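Long-range contacts in A223 penton protein C-terminal domain-containing protein (Sulfolobus turreted icosahedral virus, PDB 4IL7), which is a structural protein of the viral capsid, probably part of its penton, represented here by the C-terminal domain with its partial jelly-roll fold: residues A[98-103]-A[131-136]; A[77-82]-A[153-158]. The protein carries 1 engineered substitution. All blocks are in the same frame, centred on the assembly; numbering follows the deposited sequence. Where two conformers were deposited one is given.

Interaction 1: residues A[98-103]-A[131-136]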
loop_
_atom_site.group_PDB
_atom_site.type_symbol
_atom_site.label_atom_id
_atom_site.label_comp_id
_atom_site.label_asym_id
_atom_site.label_seq_id
_atom_site.Cartn_x
_atom_site.Cartn_y
_atom_site.Cartn_z
ATOM N N TYR A 98 -6.738 7.551 -5.418
ATOM C CA TYR A 98 -6.834 6.655 -4.283
ATOM C C TYR A 98 -5.831 5.521 -4.448
ATOM O O TYR A 98 -5.878 4.740 -5.407
ATOM C CB TYR A 98 -8.237 6.090 -4.132
ATOM C CG TYR A 98 -9.233 7.154 -3.868
ATOM C CD1 TYR A 98 -9.442 7.610 -2.582
ATOM C CD2 TYR A 98 -9.901 7.756 -4.916
ATOM C CE1 TYR A 98 -10.338 8.636 -2.333
ATOM C CE2 TYR A 98 -10.790 8.778 -4.694
ATOM C CZ TYR A 98 -11.008 9.228 -3.398
ATOM O OH TYR A 98 -11.906 10.240 -3.159
ATOM N N LEU A 99 -4.938 5.424 -3.485
ATOM C CA LEU A 99 -4.047 4.286 -3.362
ATOM C C LEU A 99 -4.821 3.110 -2.798
ATOM O O LEU A 99 -5.478 3.178 -1.733
ATOM C CB LEU A 99 -2.911 4.597 -2.438
ATOM C CG LEU A 99 -1.841 3.515 -2.297
ATOM C CD1 LEU A 99 -1.095 3.302 -3.594
ATOM C CD2 LEU A 99 -0.863 3.871 -1.188
ATOM N N ILE A 100 -4.766 2.000 -3.533
ATOM C CA ILE A 100 -5.398 0.774 -3.105
ATOM C C ILE A 100 -4.337 -0.269 -2.789
ATOM O O ILE A 100 -3.512 -0.604 -3.628
ATOM C CB ILE A 100 -6.373 0.202 -4.173
ATOM C CG1 ILE A 100 -7.360 1.252 -4.658
ATOM C CG2 ILE A 100 -7.044 -1.042 -3.656
ATOM C CD1 ILE A 100 -8.300 1.706 -3.601
ATOM N N ILE A 101 -4.401 -0.814 -1.583
ATOM C CA ILE A 101 -3.538 -1.879 -1.125
ATOM C C ILE A 101 -4.438 -3.038 -0.850
ATOM O O ILE A 101 -5.282 -2.994 0.064
ATOM C CB ILE A 101 -2.731 -1.507 0.126
ATOM C CG1 ILE A 101 -1.919 -0.188 -0.077
ATOM C CG2 ILE A 101 -1.792 -2.660 0.467
ATOM C CD1 ILE A 101 -2.542 0.916 0.669
ATOM N N SER A 102 -4.331 -4.071 -1.670
ATOM C CA SER A 102 -5.147 -5.298 -1.499
ATOM C C SER A 102 -4.268 -6.387 -0.933
ATOM O O SER A 102 -3.344 -6.851 -1.596
ATOM C CB SER A 102 -5.728 -5.723 -2.844
ATOM O OG SER A 102 -6.498 -6.891 -2.709
ATOM N N ILE A 103 -4.514 -6.806 0.297
ATOM C CA ILE A 103 -3.707 -7.825 0.969
ATOM C C ILE A 103 -4.554 -9.052 1.101
ATOM O O ILE A 103 -5.653 -8.999 1.700
ATOM C CB ILE A 103 -3.275 -7.322 2.358
ATOM C CG1 ILE A 103 -2.536 -5.986 2.322
ATOM C CG2 ILE A 103 -2.424 -8.405 3.017
ATOM C CD1 ILE A 103 -1.207 -6.030 1.565
ATOM N N GLU A 131 -9.263 -4.851 0.676
ATOM C CA GLU A 131 -8.896 -3.539 0.113
ATOM C C GLU A 131 -8.780 -2.460 1.196
ATOM O O GLU A 131 -9.648 -2.247 2.048
ATOM C CB GLU A 131 -9.859 -3.070 -0.982
ATOM C CG GLU A 131 -9.752 -3.879 -2.255
ATOM C CD GLU A 131 -10.638 -3.380 -3.321
ATOM O OE1 GLU A 131 -11.279 -2.330 -3.141
ATOM O OE2 GLU A 131 -10.678 -4.071 -4.323
ATOM N N ASN A 132 -7.658 -1.776 1.109
ATOM C CA ASN A 132 -7.321 -0.644 1.979
ATOM C C ASN A 132 -7.196 0.538 1.042
ATOM O O ASN A 132 -6.421 0.479 0.094
ATOM C CB ASN A 132 -6.009 -0.882 2.707
ATOM C CG ASN A 132 -6.023 -2.088 3.576
ATOM O OD1 ASN A 132 -6.262 -2.031 4.764
ATOM N ND2 ASN A 132 -5.744 -3.266 2.999
ATOM N N LYS A 133 -7.938 1.597 1.215
ATOM C CA LYS A 133 -8.038 2.720 0.263
ATOM C C LYS A 133 -7.611 3.995 1.012
ATOM O O LYS A 133 -8.205 4.358 2.052
ATOM C CB LYS A 133 -9.500 2.807 -0.183
ATOM C CG LYS A 133 -9.812 3.877 -1.185
ATOM C CD LYS A 133 -11.201 3.616 -1.782
ATOM C CE LYS A 133 -11.563 4.675 -2.796
ATOM N NZ LYS A 133 -12.912 4.352 -3.343
ATOM N N ILE A 134 -6.639 4.694 0.435
ATOM C CA ILE A 134 -6.042 5.892 1.001
ATOM C C ILE A 134 -5.942 6.981 -0.062
ATOM O O ILE A 134 -5.306 6.824 -1.073
ATOM C CB ILE A 134 -4.616 5.603 1.542
ATOM C CG1 ILE A 134 -4.619 4.407 2.524
ATOM C CG2 ILE A 134 -4.020 6.834 2.181
ATOM C CD1 ILE A 134 -3.214 3.909 2.943
ATOM N N PRO A 135 -6.618 8.127 0.150
ATOM C CA PRO A 135 -6.412 9.270 -0.734
ATOM C C PRO A 135 -4.977 9.734 -0.732
ATOM O O PRO A 135 -4.388 9.871 0.330
ATOM C CB PRO A 135 -7.329 10.349 -0.127
ATOM C CG PRO A 135 -8.254 9.617 0.758
ATOM C CD PRO A 135 -7.542 8.419 1.249
ATOM N N VAL A 136 -4.418 9.972 -1.899
ATOM C CA VAL A 136 -3.066 10.377 -2.054
ATOM C C VAL A 136 -2.899 11.450 -3.168
ATOM O O VAL A 136 -3.683 11.528 -4.135
ATOM C CB VAL A 136 -2.133 9.181 -2.375
ATOM C CG1 VAL A 136 -2.065 8.236 -1.188
ATOM C CG2 VAL A 136 -2.545 8.442 -3.631
#
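Lys133 reaches over one face of the Tyr98 ring, joining antiparallel strands 98-103 and 131-136 at one border of a partial jelly-roll sandwich. The lysine stands extended, CG anti to the backbone N (chi1 -179°). Its CG rests 3.6 Å from Ile100 CD1, and the bump of its CE settles 3.6 Å from Tyr98 CG. Lys133 NZ, 4.8 Å from the centroid of the Tyr98 ring, adds a cation-pi contact. Pro135 fits beside the same ring, its CG 3.9 Å from Tyr98 CE1; proline suits this non-hydrogen-bonded pair, which needs no cross-strand N-H. Apart from the buried Ile100, this face, also carrying Ser102 and Glu131, is mostly exposed, which suits its long and polar side chains.

The opposite face is mainly aliphatic and fills the sandwich interior. At the strand end Val136 turns toward Leu99, its CG1 3.9 Å from Leu99 CB; Ile101 CD1 meets Ile134 CD1 obliquely, and Leu116 of the facing sheet touches Leu99 and Ile134. Asn132, on this face too, clasps with its amide: Ile101 O accepts from Asn132 N at 2.9 Å and, from the opposite face of its carbonyl plane, from Asn132 ND2 at 3.0 Å, ND2 also donating to Gln128 O.

Interaction 2: residues A[77-82]-A[153-158]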
loop_
_atom_site.group_PDB
_atom_site.type_symbol
_atom_site.label_atom_id
_atom_site.label_comp_id
_atom_site.label_asym_id
_atom_site.label_seq_id
_atom_site.Cartn_x
_atom_site.Cartn_y
_atom_site.Cartn_z
ATOM N N TYR A 77 -3.807 2.210 -12.088
ATOM C CA TYR A 77 -2.377 2.198 -12.440
ATOM C C TYR A 77 -1.706 1.231 -11.462
ATOM O O TYR A 77 -1.755 1.430 -10.241
ATOM C CB TYR A 77 -1.750 3.587 -12.266
ATOM C CG TYR A 77 -0.260 3.726 -12.702
ATOM C CD1 TYR A 77 0.074 4.324 -13.929
ATOM C CD2 TYR A 77 0.827 3.301 -11.872
ATOM C CE1 TYR A 77 1.405 4.472 -14.328
ATOM C CE2 TYR A 77 2.163 3.446 -12.284
ATOM C CZ TYR A 77 2.440 4.034 -13.513
ATOM O OH TYR A 77 3.751 4.190 -13.953
ATOM N N LEU A 78 -1.096 0.192 -12.017
ATOM C CA LEU A 78 -0.403 -0.820 -11.217
ATOM C C LEU A 78 0.874 -0.229 -10.670
ATOM O O LEU A 78 1.736 0.309 -11.399
ATOM C CB LEU A 78 -0.101 -2.040 -12.075
ATOM C CG LEU A 78 0.693 -3.182 -11.400
ATOM C CD1 LEU A 78 -0.101 -3.744 -10.240
ATOM C CD2 LEU A 78 1.005 -4.238 -12.390
ATOM N N ILE A 79 1.104 -0.434 -9.351
ATOM C CA ILE A 79 2.328 -0.001 -8.699
ATOM C C ILE A 79 3.206 -1.190 -8.293
ATOM O O ILE A 79 4.428 -1.161 -8.489
ATOM C CB ILE A 79 2.017 0.919 -7.497
ATOM C CG1 ILE A 79 1.344 2.221 -7.991
ATOM C CG2 ILE A 79 3.245 1.203 -6.642
ATOM C CD1 ILE A 79 0.716 3.046 -6.880
ATOM N N TYR A 80 2.610 -2.217 -7.687
ATOM C CA TYR A 80 3.399 -3.375 -7.214
ATOM C C TYR A 80 2.506 -4.608 -7.102
ATOM O O TYR A 80 1.347 -4.525 -6.686
ATOM C CB TYR A 80 4.022 -3.114 -5.843
ATOM C CG TYR A 80 4.826 -4.280 -5.291
ATOM C CD1 TYR A 80 5.980 -4.657 -5.880
ATOM C CD2 TYR A 80 4.333 -5.037 -4.257
ATOM C CE1 TYR A 80 6.700 -5.714 -5.371
ATOM C CE2 TYR A 80 5.064 -6.126 -3.747
ATOM C CZ TYR A 80 6.254 -6.449 -4.304
ATOM O OH TYR A 80 7.038 -7.533 -3.859
ATOM N N SER A 81 3.014 -5.748 -7.488
ATOM C CA SER A 81 2.374 -7.022 -7.187
ATOM C C SER A 81 3.422 -7.959 -6.681
ATOM O O SER A 81 4.440 -8.185 -7.363
ATOM C CB SER A 81 1.768 -7.579 -8.495
ATOM O OG SER A 81 1.212 -8.868 -8.333
ATOM N N GLY A 82 3.228 -8.612 -5.559
ATOM C CA GLY A 82 4.192 -9.520 -5.021
ATOM C C GLY A 82 3.675 -10.285 -3.817
ATOM O O GLY A 82 2.462 -10.361 -3.599
ATOM N N ILE A 153 0.305 -9.364 -2.094
ATOM C CA ILE A 153 0.281 -7.925 -1.971
ATOM C C ILE A 153 0.064 -7.323 -3.332
ATOM O O ILE A 153 0.894 -7.495 -4.238
ATOM C CB ILE A 153 1.618 -7.447 -1.382
ATOM C CG1 ILE A 153 1.936 -8.059 -0.028
ATOM C CG2 ILE A 153 1.676 -5.920 -1.325
ATOM C CD1 ILE A 153 3.413 -7.986 0.360
ATOM N N LEU A 154 -1.009 -6.544 -3.501
ATOM C CA LEU A 154 -1.310 -5.841 -4.746
ATOM C C LEU A 154 -1.481 -4.361 -4.413
ATOM O O LEU A 154 -2.253 -4.047 -3.506
ATOM C CB LEU A 154 -2.565 -6.395 -5.358
ATOM C CG LEU A 154 -3.102 -5.662 -6.603
ATOM C CD1 LEU A 154 -2.149 -5.846 -7.754
ATOM C CD2 LEU A 154 -4.512 -6.114 -6.909
ATOM N N ILE A 155 -0.722 -3.507 -5.083
ATOM C CA ILE A 155 -0.812 -2.078 -4.836
ATOM C C ILE A 155 -1.051 -1.405 -6.189
ATOM O O ILE A 155 -0.315 -1.625 -7.148
ATOM C CB ILE A 155 0.487 -1.511 -4.229
ATOM C CG1 ILE A 155 0.831 -2.262 -2.941
ATOM C CG2 ILE A 155 0.316 -0.024 -3.978
ATOM C CD1 ILE A 155 2.117 -1.829 -2.272
ATOM N N TYR A 156 -2.105 -0.605 -6.276
ATOM C CA TYR A 156 -2.385 0.133 -7.488
ATOM C C TYR A 156 -3.082 1.433 -7.086
ATOM O O TYR A 156 -3.435 1.625 -5.947
ATOM C CB TYR A 156 -3.326 -0.678 -8.434
ATOM C CG TYR A 156 -4.681 -1.074 -7.936
ATOM C CD1 TYR A 156 -4.880 -2.211 -7.208
ATOM C CD2 TYR A 156 -5.803 -0.300 -8.242
ATOM C CE1 TYR A 156 -6.132 -2.579 -6.765
ATOM C CE2 TYR A 156 -7.067 -0.690 -7.834
ATOM C CZ TYR A 156 -7.262 -1.827 -7.119
ATOM O OH TYR A 156 -8.520 -2.202 -6.697
ATOM N N GLU A 157 -3.221 2.357 -8.029
ATOM C CA GLU A 157 -3.892 3.646 -7.783
ATOM C C GLU A 157 -5.041 3.843 -8.750
ATOM O O GLU A 157 -4.895 3.702 -9.964
ATOM C CB GLU A 157 -2.928 4.801 -7.960
ATOM C CG GLU A 157 -3.534 6.122 -7.566
ATOM C CD GLU A 157 -2.687 7.340 -7.764
ATOM O OE1 GLU A 157 -1.688 7.325 -8.511
ATOM O OE2 GLU A 157 -3.063 8.315 -7.059
ATOM N N GLU A 158 -6.200 4.199 -8.182
ATOM C CA GLU A 158 -7.381 4.598 -8.928
ATOM C C GLU A 158 -7.190 6.075 -9.243
ATOM O O GLU A 158 -7.064 6.882 -8.326
ATOM C CB GLU A 158 -8.653 4.440 -8.077
ATOM C CG GLU A 158 -8.989 3.050 -7.552
ATOM C CD GLU A 158 -10.417 2.913 -7.004
ATOM O OE1 GLU A 158 -10.660 1.955 -6.211
ATOM O OE2 GLU A 158 -11.292 3.735 -7.364
#
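Tyr80 turns a ring edge to Ile153, whose CG2 lies near the ring plane, 4.1 Å from Tyr80 CD2. Beyond the pair the Tyr80 ring meets that of Tyr91, their planes inclined at about 35°, and Leu87 and Pro88 pack on it; a broad ring suits this margin of the sandwich, where it bridges to strand 86-92. Its OH ends 3.7 Å from Gly82 CA, close because glycine has no side chain. A second ring, that of Tyr156, belongs to the opposite face: with CG wedged between its own N and carbonyl carbon (chi1 60°), its end leads away from strand 77-82, while Tyr156 CB stays 3.2 Å from Tyr77 O. The Tyr77 ring likewise leads away from strand 153-158 and packs on Pro94.

The antiparallel pairing carries a classic beta bulge at Ile79 and Tyr80. Both face Ile155, whose O accepts from Ile79 N at 2.9 Å and Tyr80 N at 3.0 Å, from the same face of its carbonyl plane. Ile79, the extra residue, has a nearly helical psi (-46°) and points its side chain toward the partner strand, its CB 4.0 Å from Ile155 CG2; it also packs on Leu99 and Tyr91, so a branched aliphatic chain suits this spot. On the face of Tyr156, Leu78 CD1 meets Leu154 CD1 at 3.8 Å, the leucines crossing at about a right angle.

Strand 76-83 is outermost in its sheet within this chain; strand 150-158 is flanked on its other side by strand 97-104, and Ile153 and Ile155 look across the sandwich to Met145 on strand 141-147.

Interactions 1 and 2 belong to one four-stranded antiparallel sheet, their centres about 9 Å apart. Across it the order is 76-83, 150-158, 97-104, 130-136, so each contact pairs an outermost strand with one of the two central strands. Backbone bonds, probably including Ser102 N to Leu154 O and Ile100 N to Tyr156 O, zip those central strands together. Along the chain the segments run 77-82, 98-103, 131-136, 153-158: interaction 2 pairs the first and last strands of the modelled chain and encloses interaction 1. The intervening strands 86-92, 110-118, 121-128 and 141-147 form the second sheet, giving the compact sandwich of this capsid domain.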